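Local coordinates for glycoprotein (Chandipura virus, PDB 5MDM) that probably attaches the virion to host receptors and, as a class III fusion protein, changes shape at acidic endosomal pH to fuse viral and endosomal membranes, at residues P34-E39 / T188-K193; I197-I202 / P251-C256. One frame throughout, in Å; residues are numbered along the deposited sequence.

Interaction 1. Residues P34-E39 / T188-K193; sequences PGLQEE and TVAYDK
L36-E39 and T188-D192 are neighbouring antiparallel strands of a small sheet. Their position is consistent with the pleckstrin-homology-like domain of vesiculovirus G proteins, into which the fusion domain is inserted. The axes of these short segments come to 4.6 Å, with 158° between their directions. Q37 and Y191 form one hydrogen-bonded pair: Q37 N to Y191 O is 2.9 Å and Y191 N to Q37 O is 3.0 Å. E39 and V189 form the next, with E39 N to V189 O at 2.8 Å. V189 N donates back to E39 O at 2.5 Å. At the strand end K193 N donates to G35 O, modelled too short for its length to be trusted. L36-D192 and E38-A190 are the non-hydrogen-bonded pairs.

On the face of Q37, E39, V189 and Y191, the Q37 side chain lies beside the Y191 ring. Its CB makes a CH-pi contact over the ring face, 4.1 Å from the centroid. Y191 takes a chi1 of 61°, with CG between its backbone N and carbonyl carbon, and this lays the ring face against the Q37 side chain. The chain of Q37 then bends at chi2, and NE2 donates in the amide plane to E38 O at 3.1 Å. The E39 carboxylate is modelled at the ring edge, but its OE2 is too close to Y191 OH for this detail to be trusted; OE2 also accepts from Q245 N. I244 also packs on this face.

On the other face L36 CD1 meets A190 CB at 4.0 Å. E38 CG leans on the same methyl, while E38 OE1 makes a salt bridge with K205. The backbone ladder thus sets the pairing, and the acidic side chains find their polar partners on other strands and loops.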
ATOM      1  N   PRO A  34      11.651  -8.478 -39.305  1.00154.52           N
ATOM      2  CA  PRO A  34      11.114  -8.569 -40.668  1.00155.86           C
ATOM      3  C   PRO A  34       9.753  -9.248 -40.753  1.00151.63           C
ATOM      4  O   PRO A  34       8.803  -8.671 -41.279  1.00150.94           O
ATOM      5  CB  PRO A  34      12.158  -9.421 -41.398  1.00159.08           C
ATOM      6  CG  PRO A  34      13.411  -9.233 -40.620  1.00159.22           C
ATOM      7  CD  PRO A  34      12.972  -9.122 -39.194  1.00157.77           C
ATOM      8  N   GLY A  35       9.666 -10.466 -40.234  1.00149.12           N
ATOM      9  CA  GLY A  35       8.464 -11.262 -40.380  1.00152.34           C
ATOM     10  C   GLY A  35       7.318 -10.817 -39.498  1.00155.27           C
ATOM     11  O   GLY A  35       6.245 -11.415 -39.526  1.00155.07           O
ATOM     12  N   LEU A  36       7.536  -9.766 -38.716  1.00126.72           N
ATOM     13  CA  LEU A  36       6.521  -9.312 -37.771  1.00124.29           C
ATOM     14  C   LEU A  36       5.622  -8.215 -38.329  1.00109.15           C
ATOM     15  O   LEU A  36       6.085  -7.241 -38.922  1.00106.09           O
ATOM     16  CB  LEU A  36       7.145  -8.890 -36.436  1.00130.51           C
ATOM     17  CG  LEU A  36       7.127  -9.957 -35.327  1.00129.18           C
ATOM     18  CD1 LEU A  36       5.705 -10.257 -34.885  1.00123.18           C
ATOM     19  CD2 LEU A  36       7.818 -11.241 -35.767  1.00130.20           C
ATOM     20  N   GLN A  37       4.325  -8.410 -38.132  1.00102.05           N
ATOM     21  CA  GLN A  37       3.301  -7.473 -38.552  1.00 99.76           C
ATOM     22  C   GLN A  37       2.512  -7.072 -37.316  1.00 91.38           C
ATOM     23  O   GLN A  37       2.272  -7.898 -36.436  1.00 90.17           O
ATOM     24  CB  GLN A  37       2.369  -8.151 -39.557  1.00105.88           C
ATOM     25  CG  GLN A  37       1.161  -7.329 -39.951  1.00104.86           C
ATOM     26  CD  GLN A  37       1.530  -6.146 -40.814  1.00114.77           C
ATOM     27  OE1 GLN A  37       2.117  -6.307 -41.888  1.00121.70           O
ATOM     28  NE2 GLN A  37       1.196  -4.946 -40.349  1.00111.47           N
ATOM     29  N   GLU A  38       2.118  -5.807 -37.235  1.00 85.25           N
ATOM     30  CA  GLU A  38       1.307  -5.350 -36.116  1.00 71.06           C
ATOM     31  C   GLU A  38      -0.051  -4.821 -36.562  1.00 75.56           C
ATOM     32  O   GLU A  38      -0.182  -4.225 -37.627  1.00 84.28           O
ATOM     33  CB  GLU A  38       2.039  -4.285 -35.310  1.00 67.03           C
ATOM     34  CG  GLU A  38       3.111  -4.828 -34.394  1.00 79.26           C
ATOM     35  CD  GLU A  38       3.741  -3.744 -33.542  1.00 97.72           C
ATOM     36  OE1 GLU A  38       4.605  -4.072 -32.703  1.00104.94           O
ATOM     37  OE2 GLU A  38       3.371  -2.563 -33.707  1.00110.93           O
ATOM     38  N   GLU A  39      -1.062  -5.062 -35.738  1.00 74.82           N
ATOM     39  CA  GLU A  39      -2.404  -4.553 -35.971  1.00 77.60           C
ATOM     40  C   GLU A  39      -3.033  -4.228 -34.628  1.00 82.55           C
ATOM     41  O   GLU A  39      -2.908  -4.997 -33.671  1.00 84.99           O
ATOM     42  CB  GLU A  39      -3.267  -5.583 -36.695  1.00 79.68           C
ATOM     43  CG  GLU A  39      -2.975  -5.744 -38.173  1.00 86.94           C
ATOM     44  CD  GLU A  39      -3.860  -6.791 -38.821  1.00100.03           C
ATOM     45  OE1 GLU A  39      -5.074  -6.806 -38.532  1.00103.39           O
ATOM     46  OE2 GLU A  39      -3.340  -7.605 -39.610  1.00111.58           O
ATOM     47  N   THR A 188      -2.606  -3.781 -29.259  1.00 65.99           N
ATOM     48  CA  THR A 188      -1.900  -4.086 -30.492  1.00 58.68           C
ATOM     49  C   THR A 188      -1.542  -5.560 -30.572  1.00 66.41           C
ATOM     50  O   THR A 188      -1.040  -6.146 -29.610  1.00 79.13           O
ATOM     51  CB  THR A 188      -0.612  -3.277 -30.601  1.00 59.91           C
ATOM     52  OG1 THR A 188      -0.924  -1.880 -30.599  1.00 67.93           O
ATOM     53  CG2 THR A 188       0.124  -3.633 -31.875  1.00 65.36           C
ATOM     54  N   VAL A 189      -1.807  -6.152 -31.731  1.00 60.94           N
ATOM     55  CA  VAL A 189      -1.519  -7.553 -31.977  1.00 62.41           C
ATOM     56  C   VAL A 189      -0.283  -7.661 -32.852  1.00 64.62           C
ATOM     57  O   VAL A 189      -0.218  -7.050 -33.911  1.00 78.14           O
ATOM     58  CB  VAL A 189      -2.693  -8.228 -32.713  1.00 72.55           C
ATOM     59  CG1 VAL A 189      -2.348  -9.655 -33.063  1.00 83.85           C
ATOM     60  CG2 VAL A 189      -3.951  -8.184 -31.869  1.00 77.76           C
ATOM     61  N   ALA A 190       0.702  -8.434 -32.410  1.00 67.14           N
ATOM     62  CA  ALA A 190       1.887  -8.702 -33.221  1.00 68.44           C
ATOM     63  C   ALA A 190       1.932 -10.173 -33.623  1.00 73.62           C
ATOM     64  O   ALA A 190       1.744 -11.064 -32.796  1.00 81.63           O
ATOM     65  CB  ALA A 190       3.147  -8.320 -32.471  1.00 67.61           C
ATOM     66  N   TYR A 191       2.179 -10.427 -34.900  1.00 69.32           N
ATOM     67  CA  TYR A 191       2.160 -11.791 -35.396  1.00 76.91           C
ATOM     68  C   TYR A 191       3.062 -11.959 -36.603  1.00 93.43           C
ATOM     69  O   TYR A 191       3.409 -10.982 -37.266  1.00 99.80           O
ATOM     70  CB  TYR A 191       0.735 -12.198 -35.758  1.00 73.69           C
ATOM     71  CG  TYR A 191       0.104 -11.359 -36.847  1.00 70.57           C
ATOM     72  CD1 TYR A 191       0.180 -11.740 -38.177  1.00 79.23           C
ATOM     73  CD2 TYR A 191      -0.580 -10.194 -36.539  1.00 74.80           C
ATOM     74  CE1 TYR A 191      -0.404 -10.979 -39.169  1.00 89.72           C
ATOM     75  CE2 TYR A 191      -1.164  -9.426 -37.522  1.00 76.29           C
ATOM     76  CZ  TYR A 191      -1.076  -9.822 -38.834  1.00 80.88           C
ATOM     77  OH  TYR A 191      -1.662  -9.057 -39.814  1.00 79.41           O
ATOM     78  N   ASP A 192       3.432 -13.204 -36.887  1.00 97.79           N
ATOM     79  CA  ASP A 192       4.287 -13.490 -38.028  1.00110.63           C
ATOM     80  C   ASP A 192       3.531 -13.224 -39.328  1.00113.18           C
ATOM     81  O   ASP A 192       2.506 -13.849 -39.606  1.00105.38           O
ATOM     82  CB  ASP A 192       4.800 -14.928 -37.971  1.00121.20           C
ATOM     83  CG  ASP A 192       5.998 -15.152 -38.868  1.00130.12           C
ATOM     84  OD1 ASP A 192       6.966 -15.795 -38.410  1.00132.08           O
ATOM     85  OD2 ASP A 192       5.972 -14.682 -40.026  1.00135.19           O
ATOM     86  N   LYS A 193       4.049 -12.282 -40.110  1.00119.23           N
ATOM     87  CA  LYS A 193       3.399 -11.804 -41.328  1.00116.40           C
ATOM     88  C   LYS A 193       3.138 -12.925 -42.330  1.00120.79           C
ATOM     89  O   LYS A 193       2.154 -12.897 -43.068  1.00123.37           O
ATOM     90  CB  LYS A 193       4.272 -10.728 -41.976  1.00114.55           C
ATOM     91  CG  LYS A 193       3.639 -10.010 -43.145  1.00114.70           C
ATOM     92  CD  LYS A 193       4.684  -9.224 -43.931  1.00123.40           C
ATOM     93  CE  LYS A 193       5.374  -8.172 -43.072  1.00121.32           C
ATOM     94  NZ  LYS A 193       6.396  -7.414 -43.852  1.00120.58           N
TER

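Interaction 2. Residues I197-I202 / P251-C256; sequences IAAGGI and PLFKEC
The F253 ring is approached obliquely by two aliphatic groups of the 197-202 loop. A199 CB comes to 3.8 Å from F253 CE2 and lies equally near CD2. I202 CD1 comes to 4.1 Å from F253 CZ. The first torsion of F253 (chi1 -62°) sets CG anti to its carbonyl carbon, and the ring reaches back to the loop. T217, from elsewhere in the chain, touches the F253 side chain.

L252 makes the second half of the contact. Its CD2 meets I197 CG1 at 3.7 Å and I202 CD1 at 4.0 Å, and both isoleucines cross the leucine at about a right angle. A198 CA adds a looser touch on the same methyl. The L252 carbonyl oxygen faces A199 CB at 3.2 Å.

The loop joins strand 180-192 to strand 202-205 of the four-stranded antiparallel sheet. It folds into a type I beta turn at A198-G201, where G201 N donates to A198 O at 2.8 Å. The partner segment leaves a 3-10 turn at P251-L252, within the region assigned to trimerization by similarity. No other subunit of the assembly touches it here. Beyond F253 the segment leaves the loop and pairs through the backbones of K254 and C256 with R219. There C256 is joined to C218 by a disulfide.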
ATOM      1  N   ILE A 197      -2.385 -16.800 -39.145  1.00111.98           N
ATOM      2  CA  ILE A 197      -2.651 -16.244 -37.821  1.00104.32           C
ATOM      3  C   ILE A 197      -3.272 -17.275 -36.869  1.00104.30           C
ATOM      4  O   ILE A 197      -4.233 -17.963 -37.216  1.00103.15           O
ATOM      5  CB  ILE A 197      -3.535 -14.969 -37.902  1.00109.81           C
ATOM      6  CG1 ILE A 197      -3.694 -14.324 -36.526  1.00109.12           C
ATOM      7  CG2 ILE A 197      -4.890 -15.271 -38.509  1.00112.17           C
ATOM      8  CD1 ILE A 197      -2.670 -13.261 -36.235  1.00103.89           C
ATOM      9  N   ALA A 198      -2.698 -17.391 -35.674  1.00101.95           N
ATOM     10  CA  ALA A 198      -3.200 -18.311 -34.656  1.00 94.79           C
ATOM     11  C   ALA A 198      -2.814 -17.838 -33.257  1.00106.25           C
ATOM     12  O   ALA A 198      -1.829 -17.118 -33.084  1.00106.11           O
ATOM     13  CB  ALA A 198      -2.677 -19.708 -34.904  1.00 92.61           C
ATOM     14  N   ALA A 199      -3.592 -18.257 -32.264  1.00111.02           N
ATOM     15  CA  ALA A 199      -3.414 -17.798 -30.888  1.00110.84           C
ATOM     16  C   ALA A 199      -1.978 -17.926 -30.381  1.00110.24           C
ATOM     17  O   ALA A 199      -1.503 -17.076 -29.630  1.00110.14           O
ATOM     18  CB  ALA A 199      -4.368 -18.538 -29.960  1.00114.14           C
ATOM     19  N   GLY A 200      -1.293 -18.984 -30.801  1.00109.35           N
ATOM     20  CA  GLY A 200       0.055 -19.250 -30.338  1.00102.06           C
ATOM     21  C   GLY A 200       1.085 -18.333 -30.959  1.00 91.88           C
ATOM     22  O   GLY A 200       2.160 -18.124 -30.394  1.00102.53           O
ATOM     23  N   GLY A 201       0.755 -17.780 -32.122  1.00 75.29           N
ATOM     24  CA  GLY A 201       1.672 -16.908 -32.835  1.00 86.70           C
ATOM     25  C   GLY A 201       1.323 -15.436 -32.730  1.00 86.61           C
ATOM     26  O   GLY A 201       1.732 -14.628 -33.565  1.00 93.83           O
ATOM     27  N   ILE A 202       0.566 -15.092 -31.694  1.00 77.61           N
ATOM     28  CA  ILE A 202       0.147 -13.722 -31.447  1.00 70.68           C
ATOM     29  C   ILE A 202       0.739 -13.246 -30.131  1.00 75.81           C
ATOM     30  O   ILE A 202       0.792 -14.000 -29.161  1.00 85.60           O
ATOM     31  CB  ILE A 202      -1.391 -13.626 -31.364  1.00 74.71           C
ATOM     32  CG1 ILE A 202      -2.013 -13.735 -32.753  1.00 80.47           C
ATOM     33  CG2 ILE A 202      -1.833 -12.325 -30.718  1.00 69.70           C
ATOM     34  CD1 ILE A 202      -3.527 -13.721 -32.737  1.00 81.01           C
ATOM     35  N   PRO A 251     -12.410 -15.618 -32.056  1.00 84.21           N
ATOM     36  CA  PRO A 251     -12.574 -17.079 -32.061  1.00 88.59           C
ATOM     37  C   PRO A 251     -11.269 -17.879 -32.045  1.00 93.73           C
ATOM     38  O   PRO A 251     -11.307 -19.089 -31.821  1.00112.13           O
ATOM     39  CB  PRO A 251     -13.319 -17.334 -33.372  1.00 90.16           C
ATOM     40  CG  PRO A 251     -14.024 -16.068 -33.647  1.00 70.55           C
ATOM     41  CD  PRO A 251     -13.074 -15.010 -33.223  1.00 76.78           C
ATOM     42  N   LEU A 252     -10.141 -17.218 -32.273  1.00 76.11           N
ATOM     43  CA  LEU A 252      -8.845 -17.881 -32.260  1.00 77.88           C
ATOM     44  C   LEU A 252      -8.454 -18.356 -30.865  1.00 87.78           C
ATOM     45  O   LEU A 252      -7.477 -19.094 -30.711  1.00 94.63           O
ATOM     46  CB  LEU A 252      -7.769 -16.931 -32.780  1.00 82.98           C
ATOM     47  CG  LEU A 252      -7.367 -16.982 -34.252  1.00 76.48           C
ATOM     48  CD1 LEU A 252      -8.582 -16.930 -35.126  1.00 72.44           C
ATOM     49  CD2 LEU A 252      -6.427 -15.824 -34.567  1.00 81.03           C
ATOM     50  N   PHE A 253      -9.207 -17.928 -29.854  1.00 86.79           N
ATOM     51  CA  PHE A 253      -8.818 -18.173 -28.467  1.00 94.96           C
ATOM     52  C   PHE A 253      -9.762 -19.115 -27.740  1.00 93.36           C
ATOM     53  O   PHE A 253     -10.980 -18.965 -27.805  1.00 86.33           O
ATOM     54  CB  PHE A 253      -8.672 -16.851 -27.706  1.00 81.31           C
ATOM     55  CG  PHE A 253      -7.605 -15.965 -28.260  1.00 77.19           C
ATOM     56  CD1 PHE A 253      -7.892 -15.067 -29.271  1.00 75.66           C
ATOM     57  CD2 PHE A 253      -6.307 -16.048 -27.790  1.00 86.55           C
ATOM     58  CE1 PHE A 253      -6.906 -14.260 -29.797  1.00 79.31           C
ATOM     59  CE2 PHE A 253      -5.319 -15.239 -28.309  1.00 88.35           C
ATOM     60  CZ  PHE A 253      -5.618 -14.346 -29.316  1.00 77.53           C
ATOM     61  N   LYS A 254      -9.178 -20.090 -27.052  1.00 98.41           N
ATOM     62  CA  LYS A 254      -9.939 -21.042 -26.261  1.00109.14           C
ATOM     63  C   LYS A 254     -10.735 -20.312 -25.186  1.00106.20           C
ATOM     64  O   LYS A 254     -10.235 -19.372 -24.561  1.00107.18           O
ATOM     65  CB  LYS A 254      -8.994 -22.068 -25.618  1.00129.75           C
ATOM     66  CG  LYS A 254      -7.720 -21.461 -25.005  1.00139.69           C
ATOM     67  CD  LYS A 254      -6.872 -22.517 -24.297  1.00137.64           C
ATOM     68  CE  LYS A 254      -5.484 -21.992 -23.936  1.00129.30           C
ATOM     69  NZ  LYS A 254      -5.522 -20.867 -22.957  1.00122.84           N
ATOM     70  N   GLU A 255     -11.980 -20.733 -24.988  1.00101.07           N
ATOM     71  CA  GLU A 255     -12.791 -20.235 -23.884  1.00 96.61           C
ATOM     72  C   GLU A 255     -12.079 -20.546 -22.568  1.00 95.19           C
ATOM     73  O   GLU A 255     -11.417 -21.580 -22.442  1.00 96.78           O
ATOM     74  CB  GLU A 255     -14.166 -20.896 -23.903  1.00113.09           C
ATOM     75  CG  GLU A 255     -15.113 -20.411 -22.821  1.00131.15           C
ATOM     76  CD  GLU A 255     -16.099 -19.379 -23.330  1.00145.66           C
ATOM     77  OE1 GLU A 255     -17.073 -19.774 -24.009  1.00149.45           O
ATOM     78  OE2 GLU A 255     -15.900 -18.177 -23.048  1.00149.70           O
ATOM     79  N   CYS A 256     -12.198 -19.651 -21.596  1.00 91.06           N
ATOM     80  CA  CYS A 256     -11.490 -19.826 -20.336  1.00 89.71           C
ATOM     81  C   CYS A 256     -12.143 -20.887 -19.464  1.00 95.94           C
ATOM     82  O   CYS A 256     -13.366 -21.002 -19.447  1.00107.35           O
ATOM     83  CB  CYS A 256     -11.366 -18.497 -19.585  1.00 81.16           C
ATOM     84  SG  CYS A 256      -9.944 -17.515 -20.130  1.00 94.51           S
TER

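Interactions 1 and 2 follow each other along the chain, with centres about 15 Å apart, and meet on one side of the small sheet. Y191 CG lies 3.4 Å from I197 CD1, and V189 CG1 lies 3.6 Å from I202 CG2. Y191 and V189, on the strand that pairs with 34-39, therefore also pack on segment 197-202. Q245, the partner of E39, also accepts from I197 N through its side-chain OE1. L249 touches V189 and I202 alike. Both contacts lie away from the annotated pH-sensor and vimentin-binding sites.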